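Long-range contacts in ethylbenzene dehydrogenase alpha-subunit (Aromatoleum aromaticum, PDB 2IVF), which carries a molybdenum atom, an iron/sulfur cluster and the ligands MGD and MD1, as a member of the molybdopterin oxidoreductase family: residues Gly275-Val280 and Ala291-Val296; Asp246-Phe251 and Ala436-Cys441; Phe306-Ser311 and Glu458-Leu463; Ser240-Leu245 and Thr789-Pro794. All coordinates share one frame; numbering follows the deposited sequence.

Interaction 1 of 4, residues Gly275-Val280 and Ala291-Val296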
loop_
_atom_site.group_PDB
_atom_site.type_symbol
_atom_site.label_atom_id
_atom_site.label_comp_id
_atom_site.label_asym_id
_atom_site.label_seq_id
_atom_site.Cartn_x
_atom_site.Cartn_y
_atom_site.Cartn_z
ATOM N N GLY A 275 -23.441 -7.837 -10.575
ATOM C CA GLY A 275 -23.539 -8.809 -11.645
ATOM C C GLY A 275 -22.446 -8.758 -12.682
ATOM O O GLY A 275 -22.395 -9.622 -13.570
ATOM N N ALA A 276 -21.581 -7.759 -12.589
ATOM C CA ALA A 276 -20.407 -7.695 -13.425
ATOM C C ALA A 276 -19.487 -8.930 -13.252
ATOM O O ALA A 276 -19.256 -9.441 -12.145
ATOM C CB ALA A 276 -19.609 -6.346 -13.201
ATOM N N GLU A 277 -19.017 -9.447 -14.362
ATOM C CA GLU A 277 -18.074 -10.535 -14.351
ATOM C C GLU A 277 -16.681 -9.962 -14.300
ATOM O O GLU A 277 -16.308 -9.155 -15.138
ATOM C CB GLU A 277 -18.270 -11.357 -15.606
ATOM C CG GLU A 277 -17.265 -12.433 -15.865
ATOM C CD GLU A 277 -17.909 -13.567 -16.729
ATOM O OE1 GLU A 277 -18.984 -13.337 -17.349
ATOM O OE2 GLU A 277 -17.390 -14.696 -16.700
ATOM N N VAL A 278 -15.907 -10.361 -13.305
ATOM C CA VAL A 278 -14.590 -9.746 -13.084
ATOM C C VAL A 278 -13.509 -10.721 -13.448
ATOM O O VAL A 278 -13.436 -11.843 -12.923
ATOM C CB VAL A 278 -14.432 -9.264 -11.631
ATOM C CG1 VAL A 278 -12.995 -8.783 -11.366
ATOM C CG2 VAL A 278 -15.546 -8.169 -11.292
ATOM N N VAL A 279 -12.655 -10.254 -14.340
ATOM C CA VAL A 279 -11.569 -11.012 -14.869
ATOM C C VAL A 279 -10.239 -10.320 -14.544
ATOM O O VAL A 279 -10.076 -9.122 -14.795
ATOM C CB VAL A 279 -11.657 -11.170 -16.360
ATOM C CG1 VAL A 279 -10.490 -12.061 -16.837
ATOM C CG2 VAL A 279 -13.093 -11.693 -16.733
ATOM N N VAL A 280 -9.298 -11.078 -13.989
ATOM C CA VAL A 280 -7.942 -10.565 -13.743
ATOM C C VAL A 280 -7.056 -11.282 -14.702
ATOM O O VAL A 280 -6.994 -12.511 -14.667
ATOM C CB VAL A 280 -7.468 -10.763 -12.270
ATOM C CG1 VAL A 280 -5.992 -10.478 -12.103
ATOM C CG2 VAL A 280 -8.300 -9.874 -11.291
ATOM N N ALA A 291 -11.322 -10.420 -5.673
ATOM C CA ALA A 291 -12.471 -9.843 -6.356
ATOM C C ALA A 291 -12.816 -10.437 -7.730
ATOM O O ALA A 291 -13.746 -9.968 -8.373
ATOM C CB ALA A 291 -12.294 -8.333 -6.472
ATOM N N ALA A 292 -12.100 -11.466 -8.166
ATOM C CA ALA A 292 -12.243 -11.952 -9.530
ATOM C C ALA A 292 -13.044 -13.244 -9.637
ATOM O O ALA A 292 -12.912 -14.163 -8.818
ATOM C CB ALA A 292 -10.870 -12.137 -10.166
ATOM N N ASP A 293 -13.868 -13.305 -10.674
ATOM C CA ASP A 293 -14.508 -14.546 -11.106
ATOM C C ASP A 293 -13.552 -15.467 -11.864
ATOM O O ASP A 293 -13.685 -16.692 -11.834
ATOM C CB ASP A 293 -15.733 -14.234 -11.955
ATOM C CG ASP A 293 -16.782 -13.482 -11.189
ATOM O OD1 ASP A 293 -17.265 -14.008 -10.154
ATOM O OD2 ASP A 293 -17.094 -12.359 -11.610
ATOM N N LEU A 294 -12.603 -14.866 -12.566
ATOM C CA LEU A 294 -11.722 -15.555 -13.454
ATOM C C LEU A 294 -10.374 -14.955 -13.344
ATOM O O LEU A 294 -10.222 -13.735 -13.278
ATOM C CB LEU A 294 -12.186 -15.356 -14.911
ATOM C CG LEU A 294 -13.437 -16.151 -15.353
ATOM C CD1 LEU A 294 -13.877 -15.686 -16.736
ATOM C CD2 LEU A 294 -13.082 -17.619 -15.387
ATOM N N HIS A 295 -9.407 -15.825 -13.321
ATOM C CA HIS A 295 -8.023 -15.490 -13.573
ATOM C C HIS A 295 -7.616 -16.004 -14.932
ATOM O O HIS A 295 -7.723 -17.229 -15.237
ATOM C CB HIS A 295 -7.161 -16.153 -12.488
ATOM C CG HIS A 295 -5.714 -15.961 -12.689
ATOM N ND1 HIS A 295 -4.810 -16.952 -12.399
ATOM C CD2 HIS A 295 -5.000 -14.933 -13.230
ATOM C CE1 HIS A 295 -3.592 -16.518 -12.685
ATOM N NE2 HIS A 295 -3.680 -15.287 -13.162
ATOM N N VAL A 296 -7.065 -15.101 -15.738
ATOM C CA VAL A 296 -6.527 -15.462 -17.031
ATOM C C VAL A 296 -5.003 -15.475 -16.858
ATOM O O VAL A 296 -4.390 -14.421 -16.740
ATOM C CB VAL A 296 -6.995 -14.467 -18.125
ATOM C CG1 VAL A 296 -6.268 -14.730 -19.457
ATOM C CG2 VAL A 296 -8.566 -14.466 -18.299
#
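At one margin of a four-stranded parallel sheet, strand 277-281 pairs with the outermost strand, 294-296; Val279 stands opposite Leu294 and Val280 opposite His295. Val280 bonds through both its N-H and its C=O to the residues flanking His295, the parallel ladder: Val280 N donates to Leu294 O at 2.9 Å, and Val280 O accepts from Val296 N at 2.8 Å. One step earlier, Val278 O is gripped twice, by Asp293 N (2.7 Å) and, at longer range, by Leu294 N. Val278 N is taken by a side chain instead: Asp293 OD2 lies 2.9 Å from it, met on its anti side in a bond of 171°. With CG anti to the carbonyl carbon (chi1 -63°), OD2 is brought to the N-H of Val278. The Asp293 carboxylate has further partners, OD1 a salt bridge to Arg272 and OD2 one to Arg317 of the beta-subunit, and this edge therefore also meets a second chain.

The strand order 294-296, 277-281, 249-253, 440-444 and the parallel strands fit a Rossmann-like alpha/beta unit, here with no helix in the ten-residue link between the two segments. On one face Val279 and Leu294 run alongside each other, and Val279 CG1 presses on Val296 CG2 at a tight 3.4 Å; helix 425-437 covers Leu294 and Val296 there. On the other face Val280 CG2 packs on Ala292 CB at 3.6 Å, and the Val280 side chain comes within about 6 Å of the bound MGD. The His295 ring turns its edge to Val280 O, while NE2 bonds to Ala282 O. Ala291 O, buried against Val278 CG1, has no polar partner in the model.

Interaction 2 of 4, residues Asp246-Phe251 and Ala436-Cys441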
loop_
_atom_site.group_PDB
_atom_site.type_symbol
_atom_site.label_atom_id
_atom_site.label_comp_id
_atom_site.label_asym_id
_atom_site.label_seq_id
_atom_site.Cartn_x
_atom_site.Cartn_y
_atom_site.Cartn_z
ATOM N N ASP A 246 -21.383 0.363 -14.305
ATOM C CA ASP A 246 -22.079 0.263 -15.564
ATOM C C ASP A 246 -21.531 -0.788 -16.552
ATOM O O ASP A 246 -22.053 -0.920 -17.641
ATOM C CB ASP A 246 -22.061 1.635 -16.234
ATOM C CG ASP A 246 -22.989 2.631 -15.547
ATOM O OD1 ASP A 246 -24.063 2.195 -15.114
ATOM O OD2 ASP A 246 -22.664 3.828 -15.500
ATOM N N ALA A 247 -20.480 -1.512 -16.159
ATOM C CA ALA A 247 -19.876 -2.514 -16.970
ATOM C C ALA A 247 -20.510 -3.853 -16.625
ATOM O O ALA A 247 -21.017 -4.043 -15.510
ATOM C CB ALA A 247 -18.369 -2.536 -16.712
ATOM N N GLU A 248 -20.601 -4.735 -17.605
ATOM C CA GLU A 248 -21.094 -6.114 -17.392
ATOM C C GLU A 248 -19.919 -7.067 -17.339
ATOM O O GLU A 248 -20.004 -8.170 -16.830
ATOM C CB GLU A 248 -22.041 -6.503 -18.533
ATOM C CG GLU A 248 -23.242 -5.648 -18.606
ATOM C CD GLU A 248 -24.072 -5.904 -19.833
ATOM O OE1 GLU A 248 -23.515 -6.023 -20.938
ATOM O OE2 GLU A 248 -25.308 -5.951 -19.681
ATOM N N LEU A 249 -18.781 -6.631 -17.867
ATOM C CA LEU A 249 -17.600 -7.496 -17.925
ATOM C C LEU A 249 -16.430 -6.573 -17.722
ATOM O O LEU A 249 -16.389 -5.512 -18.365
ATOM C CB LEU A 249 -17.431 -8.139 -19.299
ATOM C CG LEU A 249 -16.252 -9.070 -19.574
ATOM C CD1 LEU A 249 -16.258 -10.235 -18.580
ATOM C CD2 LEU A 249 -16.303 -9.576 -21.072
ATOM N N ILE A 250 -15.598 -6.888 -16.729
ATOM C CA ILE A 250 -14.492 -6.027 -16.306
ATOM C C ILE A 250 -13.184 -6.811 -16.391
ATOM O O ILE A 250 -13.047 -7.916 -15.807
ATOM C CB ILE A 250 -14.666 -5.527 -14.861
ATOM C CG1 ILE A 250 -15.977 -4.737 -14.700
ATOM C CG2 ILE A 250 -13.424 -4.709 -14.410
ATOM C CD1 ILE A 250 -16.514 -4.584 -13.268
ATOM N N PHE A 251 -12.224 -6.258 -17.109
ATOM C CA PHE A 251 -10.875 -6.818 -17.215
ATOM C C PHE A 251 -9.840 -5.981 -16.478
ATOM O O PHE A 251 -9.546 -4.845 -16.885
ATOM C CB PHE A 251 -10.431 -6.896 -18.695
ATOM C CG PHE A 251 -11.129 -7.928 -19.480
ATOM C CD1 PHE A 251 -10.734 -9.260 -19.423
ATOM C CD2 PHE A 251 -12.160 -7.579 -20.326
ATOM C CE1 PHE A 251 -11.391 -10.227 -20.153
ATOM C CE2 PHE A 251 -12.793 -8.534 -21.082
ATOM C CZ PHE A 251 -12.435 -9.867 -20.979
ATOM N N ALA A 436 -17.821 -9.884 -26.865
ATOM C CA ALA A 436 -18.693 -9.477 -27.989
ATOM C C ALA A 436 -20.089 -9.119 -27.563
ATOM O O ALA A 436 -20.768 -8.392 -28.272
ATOM C CB ALA A 436 -18.753 -10.555 -29.053
ATOM N N LYS A 437 -20.541 -9.649 -26.431
ATOM C CA LYS A 437 -21.939 -9.461 -26.021
ATOM C C LYS A 437 -22.124 -8.639 -24.752
ATOM O O LYS A 437 -23.245 -8.402 -24.340
ATOM C CB LYS A 437 -22.583 -10.836 -25.810
ATOM C CG LYS A 437 -22.199 -11.500 -24.545
ATOM C CD LYS A 437 -23.178 -12.657 -24.158
ATOM C CE LYS A 437 -22.748 -13.939 -24.831
ATOM N NZ LYS A 437 -22.909 -15.161 -23.936
ATOM N N LYS A 438 -21.026 -8.240 -24.116
ATOM C CA LYS A 438 -21.069 -7.579 -22.823
ATOM C C LYS A 438 -20.440 -6.221 -22.902
ATOM O O LYS A 438 -19.406 -6.042 -23.560
ATOM C CB LYS A 438 -20.353 -8.381 -21.735
ATOM C CG LYS A 438 -21.109 -9.658 -21.394
ATOM C CD LYS A 438 -20.566 -10.319 -20.156
ATOM C CE LYS A 438 -21.147 -11.722 -19.971
ATOM N NZ LYS A 438 -22.620 -11.635 -20.123
ATOM N N ARG A 439 -21.090 -5.259 -22.254
ATOM C CA ARG A 439 -20.467 -3.971 -22.022
ATOM C C ARG A 439 -19.230 -4.155 -21.141
ATOM O O ARG A 439 -19.293 -4.616 -20.010
ATOM C CB ARG A 439 -21.468 -3.006 -21.382
ATOM C CG ARG A 439 -20.939 -1.627 -21.187
ATOM C CD ARG A 439 -20.762 -0.875 -22.547
ATOM N NE ARG A 439 -21.942 -0.902 -23.408
ATOM C CZ ARG A 439 -22.982 -0.070 -23.343
ATOM N NH1 ARG A 439 -23.046 0.905 -22.444
ATOM N NH2 ARG A 439 -23.990 -0.221 -24.197
ATOM N N THR A 440 -18.086 -3.784 -21.684
ATOM C CA THR A 440 -16.810 -4.205 -21.165
ATOM C C THR A 440 -15.924 -2.996 -20.871
ATOM O O THR A 440 -15.803 -2.103 -21.686
ATOM C CB THR A 440 -16.098 -5.119 -22.133
ATOM O OG1 THR A 440 -16.885 -6.320 -22.345
ATOM C CG2 THR A 440 -14.637 -5.417 -21.641
ATOM N N CYS A 441 -15.397 -2.980 -19.656
ATOM C CA CYS A 441 -14.518 -1.936 -19.173
ATOM C C CYS A 441 -13.269 -2.710 -18.737
ATOM O O CYS A 441 -13.348 -3.831 -18.161
ATOM C CB CYS A 441 -15.134 -1.209 -17.978
ATOM S SG CYS A 441 -14.226 0.307 -17.540
#
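Main-chain bonds come first in the pairing of Leu249 with Thr440 and of Ile250 with Cys441, the parallel register of strands 249-253 and 440-444. Cys441 N reaches Leu249 O at 3.0 Å, and Phe251 N reaches Cys441 O at 2.9 Å. Where the ladder begins, Arg439 O receives two donors, Glu248 N at 2.7 Å and Leu249 N at 3.0 Å. A CA-H...O contact supplements these, with Thr440 CA 3.1 Å from Leu249 O.

A side chain supplies one further polar bond: Glu248 OE1 accepts from Arg439 N at 2.9 Å and 164°, approached on the anti side and slightly out of the carboxylate plane. With Glu248 N also bound to Arg439 O, this residue holds both the N-H and the C=O of Arg439. The carboxylate binds the main chain of Arg439, not its guanidinium, which bends away to Pro474 O through NH1. Thr440 OG1 turns back to Lys438 O within its own segment.

Apolar contacts fall on both faces of the sheet. Ala247 CB meets Cys441 CB at 3.7 Å on the Ile250 side. On the Leu249 side, the Thr440 methyl comes up to the edge of the Phe251 ring, CG2 lying 3.5 Å from CD2; OG1 sits beside the backbone N (chi1 -62°), which points CG2 toward that edge.

Strand 277-281 flanks 249-253 on the side away from 440-444. Helix 425-437 covers Leu249 and Phe251, helix 265-274 covers Ile250, and Phe251 meets Trp307 edge-to-face.

Interaction 3 of 4, residues Phe306-Ser311 and Glu458-Leu463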
loop_
_atom_site.group_PDB
_atom_site.type_symbol
_atom_site.label_atom_id
_atom_site.label_comp_id
_atom_site.label_asym_id
_atom_site.label_seq_id
_atom_site.Cartn_x
_atom_site.Cartn_y
_atom_site.Cartn_z
ATOM N N PHE A 306 -3.442 -13.543 -26.246
ATOM C CA PHE A 306 -4.758 -13.752 -25.616
ATOM C C PHE A 306 -5.791 -12.904 -26.340
ATOM O O PHE A 306 -6.824 -13.395 -26.791
ATOM C CB PHE A 306 -4.714 -13.491 -24.115
ATOM C CG PHE A 306 -6.088 -13.394 -23.474
ATOM C CD1 PHE A 306 -6.827 -14.535 -23.167
ATOM C CD2 PHE A 306 -6.645 -12.168 -23.211
ATOM C CE1 PHE A 306 -8.103 -14.423 -22.619
ATOM C CE2 PHE A 306 -7.903 -12.065 -22.690
ATOM C CZ PHE A 306 -8.628 -13.196 -22.384
ATOM N N TRP A 307 -5.490 -11.632 -26.500
ATOM C CA TRP A 307 -6.461 -10.706 -27.047
ATOM C C TRP A 307 -6.666 -10.923 -28.541
ATOM O O TRP A 307 -7.787 -10.784 -29.023
ATOM C CB TRP A 307 -6.081 -9.261 -26.771
ATOM C CG TRP A 307 -6.250 -8.885 -25.396
ATOM C CD1 TRP A 307 -5.279 -8.679 -24.506
ATOM C CD2 TRP A 307 -7.483 -8.669 -24.723
ATOM N NE1 TRP A 307 -5.808 -8.350 -23.294
ATOM C CE2 TRP A 307 -7.174 -8.322 -23.407
ATOM C CE3 TRP A 307 -8.832 -8.724 -25.112
ATOM C CZ2 TRP A 307 -8.153 -8.039 -22.461
ATOM C CZ3 TRP A 307 -9.802 -8.443 -24.161
ATOM C CH2 TRP A 307 -9.454 -8.087 -22.869
ATOM N N LEU A 308 -5.640 -11.364 -29.239
ATOM C CA LEU A 308 -5.832 -11.698 -30.634
ATOM C C LEU A 308 -6.710 -12.986 -30.744
ATOM O O LEU A 308 -7.510 -13.144 -31.667
ATOM C CB LEU A 308 -4.482 -11.858 -31.306
ATOM C CG LEU A 308 -3.671 -10.551 -31.413
ATOM C CD1 LEU A 308 -2.230 -10.802 -31.898
ATOM C CD2 LEU A 308 -4.384 -9.557 -32.354
ATOM N N GLY A 309 -6.520 -13.920 -29.831
ATOM C CA GLY A 309 -7.372 -15.118 -29.771
ATOM C C GLY A 309 -8.832 -14.736 -29.602
ATOM O O GLY A 309 -9.721 -15.270 -30.304
ATOM N N LEU A 310 -9.088 -13.775 -28.719
ATOM C CA LEU A 310 -10.438 -13.261 -28.510
ATOM C C LEU A 310 -10.977 -12.628 -29.795
ATOM O O LEU A 310 -12.139 -12.789 -30.136
ATOM C CB LEU A 310 -10.486 -12.240 -27.375
ATOM C CG LEU A 310 -10.895 -12.767 -25.982
ATOM C CD1 LEU A 310 -10.121 -14.011 -25.527
ATOM C CD2 LEU A 310 -10.880 -11.646 -24.942
ATOM N N SER A 311 -10.137 -11.863 -30.485
ATOM C CA SER A 311 -10.561 -11.222 -31.710
ATOM C C SER A 311 -10.850 -12.248 -32.772
ATOM O O SER A 311 -11.800 -12.096 -33.538
ATOM C CB SER A 311 -9.489 -10.279 -32.206
ATOM O OG SER A 311 -9.209 -9.299 -31.225
ATOM N N GLU A 458 -1.427 -3.833 -25.765
ATOM C CA GLU A 458 -2.504 -2.853 -25.749
ATOM C C GLU A 458 -3.224 -2.776 -27.098
ATOM O O GLU A 458 -4.428 -2.761 -27.129
ATOM C CB GLU A 458 -1.971 -1.448 -25.393
ATOM C CG GLU A 458 -1.554 -1.316 -23.939
ATOM C CD GLU A 458 -0.600 -0.146 -23.708
ATOM O OE1 GLU A 458 -0.737 0.835 -24.455
ATOM O OE2 GLU A 458 0.261 -0.216 -22.790
ATOM N N ARG A 459 -2.507 -2.684 -28.212
ATOM C CA ARG A 459 -3.194 -2.652 -29.499
ATOM C C ARG A 459 -4.140 -3.848 -29.668
ATOM O O ARG A 459 -5.239 -3.745 -30.225
ATOM C CB ARG A 459 -2.169 -2.599 -30.618
ATOM C CG ARG A 459 -1.443 -1.309 -30.649
ATOM C CD ARG A 459 -0.291 -1.370 -31.654
ATOM N NE ARG A 459 -0.767 -1.569 -33.027
ATOM C CZ ARG A 459 -0.044 -2.055 -34.012
ATOM N NH1 ARG A 459 1.213 -2.402 -33.810
ATOM N NH2 ARG A 459 -0.570 -2.165 -35.207
ATOM N N SER A 460 -3.715 -4.998 -29.166
ATOM C CA SER A 460 -4.479 -6.216 -29.341
ATOM C C SER A 460 -5.735 -6.154 -28.492
ATOM O O SER A 460 -6.803 -6.543 -28.934
ATOM C CB SER A 460 -3.616 -7.432 -28.993
ATOM O OG SER A 460 -2.485 -7.495 -29.792
ATOM N N LEU A 461 -5.613 -5.644 -27.270
ATOM C CA LEU A 461 -6.801 -5.432 -26.415
ATOM C C LEU A 461 -7.740 -4.432 -27.073
ATOM O O LEU A 461 -8.938 -4.673 -27.179
ATOM C CB LEU A 461 -6.396 -4.938 -25.013
ATOM C CG LEU A 461 -7.482 -4.657 -23.956
ATOM C CD1 LEU A 461 -6.879 -4.762 -22.500
ATOM C CD2 LEU A 461 -8.124 -3.270 -24.170
ATOM N N PHE A 462 -7.223 -3.317 -27.580
ATOM C CA PHE A 462 -8.108 -2.386 -28.276
ATOM C C PHE A 462 -8.778 -2.939 -29.518
ATOM O O PHE A 462 -9.899 -2.538 -29.846
ATOM C CB PHE A 462 -7.376 -1.068 -28.549
ATOM C CG PHE A 462 -7.024 -0.352 -27.305
ATOM C CD1 PHE A 462 -7.998 -0.141 -26.364
ATOM C CD2 PHE A 462 -5.739 0.093 -27.040
ATOM C CE1 PHE A 462 -7.718 0.514 -25.144
ATOM C CE2 PHE A 462 -5.471 0.753 -25.824
ATOM C CZ PHE A 462 -6.450 0.925 -24.881
ATOM N N LEU A 463 -8.138 -3.886 -30.196
ATOM C CA LEU A 463 -8.746 -4.537 -31.354
ATOM C C LEU A 463 -9.959 -5.335 -30.924
ATOM O O LEU A 463 -10.988 -5.264 -31.547
ATOM C CB LEU A 463 -7.715 -5.422 -32.089
ATOM C CG LEU A 463 -8.289 -6.243 -33.241
ATOM C CD1 LEU A 463 -8.931 -5.312 -34.317
ATOM C CD2 LEU A 463 -7.195 -7.162 -33.845
#
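Leu461 sits over one face of the Trp307 indole. Its CB stands 3.7 Å from the centroid of the five-membered ring and only 4° off the normal, a CH-pi contact, and CD1 reaches out to CZ2 of the benzo ring at 3.5 Å. Leu461 CG, anti to the backbone N (chi1 -180°), lays the leucine along the indole, the two side chains pointing the same way. Beside it, Trp307 CB rests on Ser460 O at 3.5 Å. Further along, Leu308 and Leu463 meet at about a right angle, CD2 to CD2 4.0 Å, and Ser311 OG lies 3.8 Å from Leu463 CG.

The opposite indole face is covered by Phe306, whose CE2 is over the ring centre, and Ile281 of strand 277-281 also touches Trp307, placing the ring between the two helices and the sheet. Helices 303-316 and 454-467 run nearly parallel: over 306-311 and 458-463 the axes come within 8.1 Å and differ by 22°.

Both hydroxyls bond back to their own helix: Ser311 OG donates to Trp307 O at 3.0 Å, and Ser460 OG bonds to Leu456 O. With both serine hydroxyls engaged in this way, the joint rests on van der Waals and CH-pi packing.

Interaction 4 of 4, residues Ser240-Leu245 and Thr789-Pro794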
loop_
_atom_site.group_PDB
_atom_site.type_symbol
_atom_site.label_atom_id
_atom_site.label_comp_id
_atom_site.label_asym_id
_atom_site.label_seq_id
_atom_site.Cartn_x
_atom_site.Cartn_y
_atom_site.Cartn_z
ATOM N N SER A 240 -14.021 7.319 -14.231
ATOM C CA SER A 240 -14.064 7.372 -12.794
ATOM C C SER A 240 -14.445 5.967 -12.302
ATOM O O SER A 240 -15.126 5.233 -13.006
ATOM C CB SER A 240 -15.065 8.402 -12.296
ATOM O OG SER A 240 -16.408 8.204 -12.789
ATOM N N ALA A 241 -14.045 5.635 -11.081
ATOM C CA ALA A 241 -14.126 4.234 -10.616
ATOM C C ALA A 241 -15.548 3.697 -10.620
ATOM O O ALA A 241 -15.734 2.468 -10.780
ATOM C CB ALA A 241 -13.487 4.071 -9.255
ATOM N N ASP A 242 -16.528 4.589 -10.422
ATOM C CA ASP A 242 -17.944 4.185 -10.379
ATOM C C ASP A 242 -18.459 3.797 -11.773
ATOM O O ASP A 242 -19.501 3.166 -11.870
ATOM C CB ASP A 242 -18.849 5.227 -9.701
ATOM C CG ASP A 242 -18.795 6.619 -10.359
ATOM O OD1 ASP A 242 -17.954 6.801 -11.269
ATOM O OD2 ASP A 242 -19.531 7.546 -9.914
ATOM N N ASN A 243 -17.669 4.090 -12.825
ATOM C CA ASN A 243 -17.963 3.631 -14.199
ATOM C C ASN A 243 -18.027 2.097 -14.261
ATOM O O ASN A 243 -18.812 1.532 -15.039
ATOM C CB ASN A 243 -16.902 4.110 -15.172
ATOM C CG ASN A 243 -17.245 3.825 -16.637
ATOM O OD1 ASN A 243 -18.334 4.150 -17.101
ATOM N ND2 ASN A 243 -16.302 3.239 -17.368
ATOM N N LEU A 244 -17.293 1.423 -13.385
ATOM C CA LEU A 244 -17.359 -0.051 -13.318
ATOM C C LEU A 244 -18.746 -0.550 -12.978
ATOM O O LEU A 244 -19.121 -1.654 -13.348
ATOM C CB LEU A 244 -16.389 -0.608 -12.269
ATOM C CG LEU A 244 -14.881 -0.482 -12.430
ATOM C CD1 LEU A 244 -14.194 -1.346 -11.346
ATOM C CD2 LEU A 244 -14.436 -0.840 -13.856
ATOM N N LEU A 245 -19.540 0.270 -12.300
ATOM C CA LEU A 245 -20.882 -0.137 -11.967
ATOM C C LEU A 245 -21.826 -0.203 -13.177
ATOM O O LEU A 245 -22.926 -0.738 -13.072
ATOM C CB LEU A 245 -21.439 0.790 -10.947
ATOM C CG LEU A 245 -20.728 0.753 -9.589
ATOM C CD1 LEU A 245 -21.272 1.876 -8.700
ATOM C CD2 LEU A 245 -20.926 -0.637 -8.960
ATOM N N THR A 789 -22.903 14.422 -12.438
ATOM C CA THR A 789 -24.046 13.577 -12.079
ATOM C C THR A 789 -23.940 12.166 -12.615
ATOM O O THR A 789 -24.815 11.380 -12.393
ATOM C CB THR A 789 -25.372 14.147 -12.591
ATOM O OG1 THR A 789 -25.406 14.086 -14.028
ATOM C CG2 THR A 789 -25.621 15.568 -12.106
ATOM N N LYS A 790 -22.892 11.848 -13.382
ATOM C CA LYS A 790 -22.701 10.484 -13.886
ATOM C C LYS A 790 -21.250 10.108 -13.958
ATOM O O LYS A 790 -20.385 11.008 -14.007
ATOM C CB LYS A 790 -23.264 10.380 -15.298
ATOM C CG LYS A 790 -22.627 11.325 -16.268
ATOM C CD LYS A 790 -23.302 11.333 -17.677
ATOM C CE LYS A 790 -24.761 11.490 -17.566
ATOM N NZ LYS A 790 -25.341 12.144 -18.772
ATOM N N PRO A 791 -20.952 8.790 -13.985
ATOM C CA PRO A 791 -19.586 8.375 -14.108
ATOM C C PRO A 791 -18.886 8.923 -15.362
ATOM O O PRO A 791 -19.503 9.131 -16.421
ATOM C CB PRO A 791 -19.667 6.843 -14.124
ATOM C CG PRO A 791 -20.917 6.510 -13.430
ATOM C CD PRO A 791 -21.855 7.629 -13.816
ATOM N N ILE A 792 -17.642 9.298 -15.141
ATOM C CA ILE A 792 -16.763 9.786 -16.181
ATOM C C ILE A 792 -16.419 8.591 -17.026
ATOM O O ILE A 792 -16.076 7.600 -16.481
ATOM C CB ILE A 792 -15.498 10.405 -15.582
ATOM C CG1 ILE A 792 -15.846 11.729 -14.878
ATOM C CG2 ILE A 792 -14.416 10.661 -16.698
ATOM C CD1 ILE A 792 -14.729 12.335 -14.061
ATOM N N TYR A 793 -16.540 8.702 -18.348
ATOM C CA TYR A 793 -16.020 7.670 -19.265
ATOM C C TYR A 793 -15.583 8.405 -20.532
ATOM O O TYR A 793 -16.096 9.482 -20.844
ATOM C CB TYR A 793 -17.070 6.581 -19.606
ATOM C CG TYR A 793 -18.240 7.081 -20.394
ATOM C CD1 TYR A 793 -19.368 7.574 -19.748
ATOM C CD2 TYR A 793 -18.258 7.045 -21.780
ATOM C CE1 TYR A 793 -20.458 8.009 -20.461
ATOM C CE2 TYR A 793 -19.314 7.528 -22.495
ATOM C CZ TYR A 793 -20.419 7.984 -21.838
ATOM O OH TYR A 793 -21.472 8.439 -22.535
ATOM N N PRO A 794 -14.609 7.843 -21.240
ATOM C CA PRO A 794 -14.065 8.556 -22.406
ATOM C C PRO A 794 -14.646 8.163 -23.736
ATOM O O PRO A 794 -15.368 7.177 -23.847
ATOM C CB PRO A 794 -12.591 8.137 -22.374
ATOM C CG PRO A 794 -12.682 6.691 -22.027
ATOM C CD PRO A 794 -13.883 6.581 -21.014
#
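The amide of Asn243 and the ring of Tyr793 lie in nearly parallel planes, 14° apart, yet the side chains cross at about a right angle, and Asn243 OD1 meets the tyrosine at CB, 3.7 Å away. The amide is held from outside: OD1 accepts from Gly475 N, and ND2 donates to Thr476 O. The other planar group, the Asp242 carboxylate, crosses the Pro791 side chain about perpendicularly, its OD1 3.3 Å from Pro791 CB. That proline carbon also touches Asn243 CA at 3.6 Å, so the pyrrolidine ring is seated on the 3-10 turn of residues 241-245.

Ser240 makes the polar link. Its OG accepts from Ile792 N at 2.9 Å and donates to Asp242 OD1 at 2.6 Å, while Ser240 N bonds to Ile792 O at 3.1 Å with the donor 35° out of the carbonyl plane. The serine therefore holds both backbone groups of Ile792. Its OG lies between the backbone N and carbonyl carbon (chi1 56°), a turn that lets it reach Ile792 N and Asp242 together.

The contact thus ties the 3-10 turn ahead of strand 249-253 to an irregular segment between helices 777-781 and 796-800, 544 residues on. Tyr122 packs on Ser240 and Asp242, and Tyr119 on Pro791. Asp242 OD2 bonds a glycerol, probably from the crystallisation liquor. The short Ser240-to-Asp242 bond would be expected to polarise the hydroxyl and strengthen it as an acceptor for Ile792 N.

Interactions 1 and 2 share the parallel sheet ordered 294-296, 277-281, 249-253, 440-444: their centres are 11 Å apart, and the two inner strands are joined by Val279 N to Ile250 O and Glu277 O to Ile250 N. Interaction 3 packs the helices that follow the two outer strands, 303-316 touching strands 294-296 and 249-253. Interaction 4 lies about 13 Å from interaction 2, centre to centre, where Asn243 and Leu244 meet Cys441. In sequence, 240-245 and 789-794 bracket everything else; interaction 1 falls within the span of interaction 2, whose segments alternate with those of interaction 3. Interactions 1 to 3 build a probably Rossmann-like unit with side chains about 6-9 Å from the bound MGD; interaction 4 ties a distant loop to its margin.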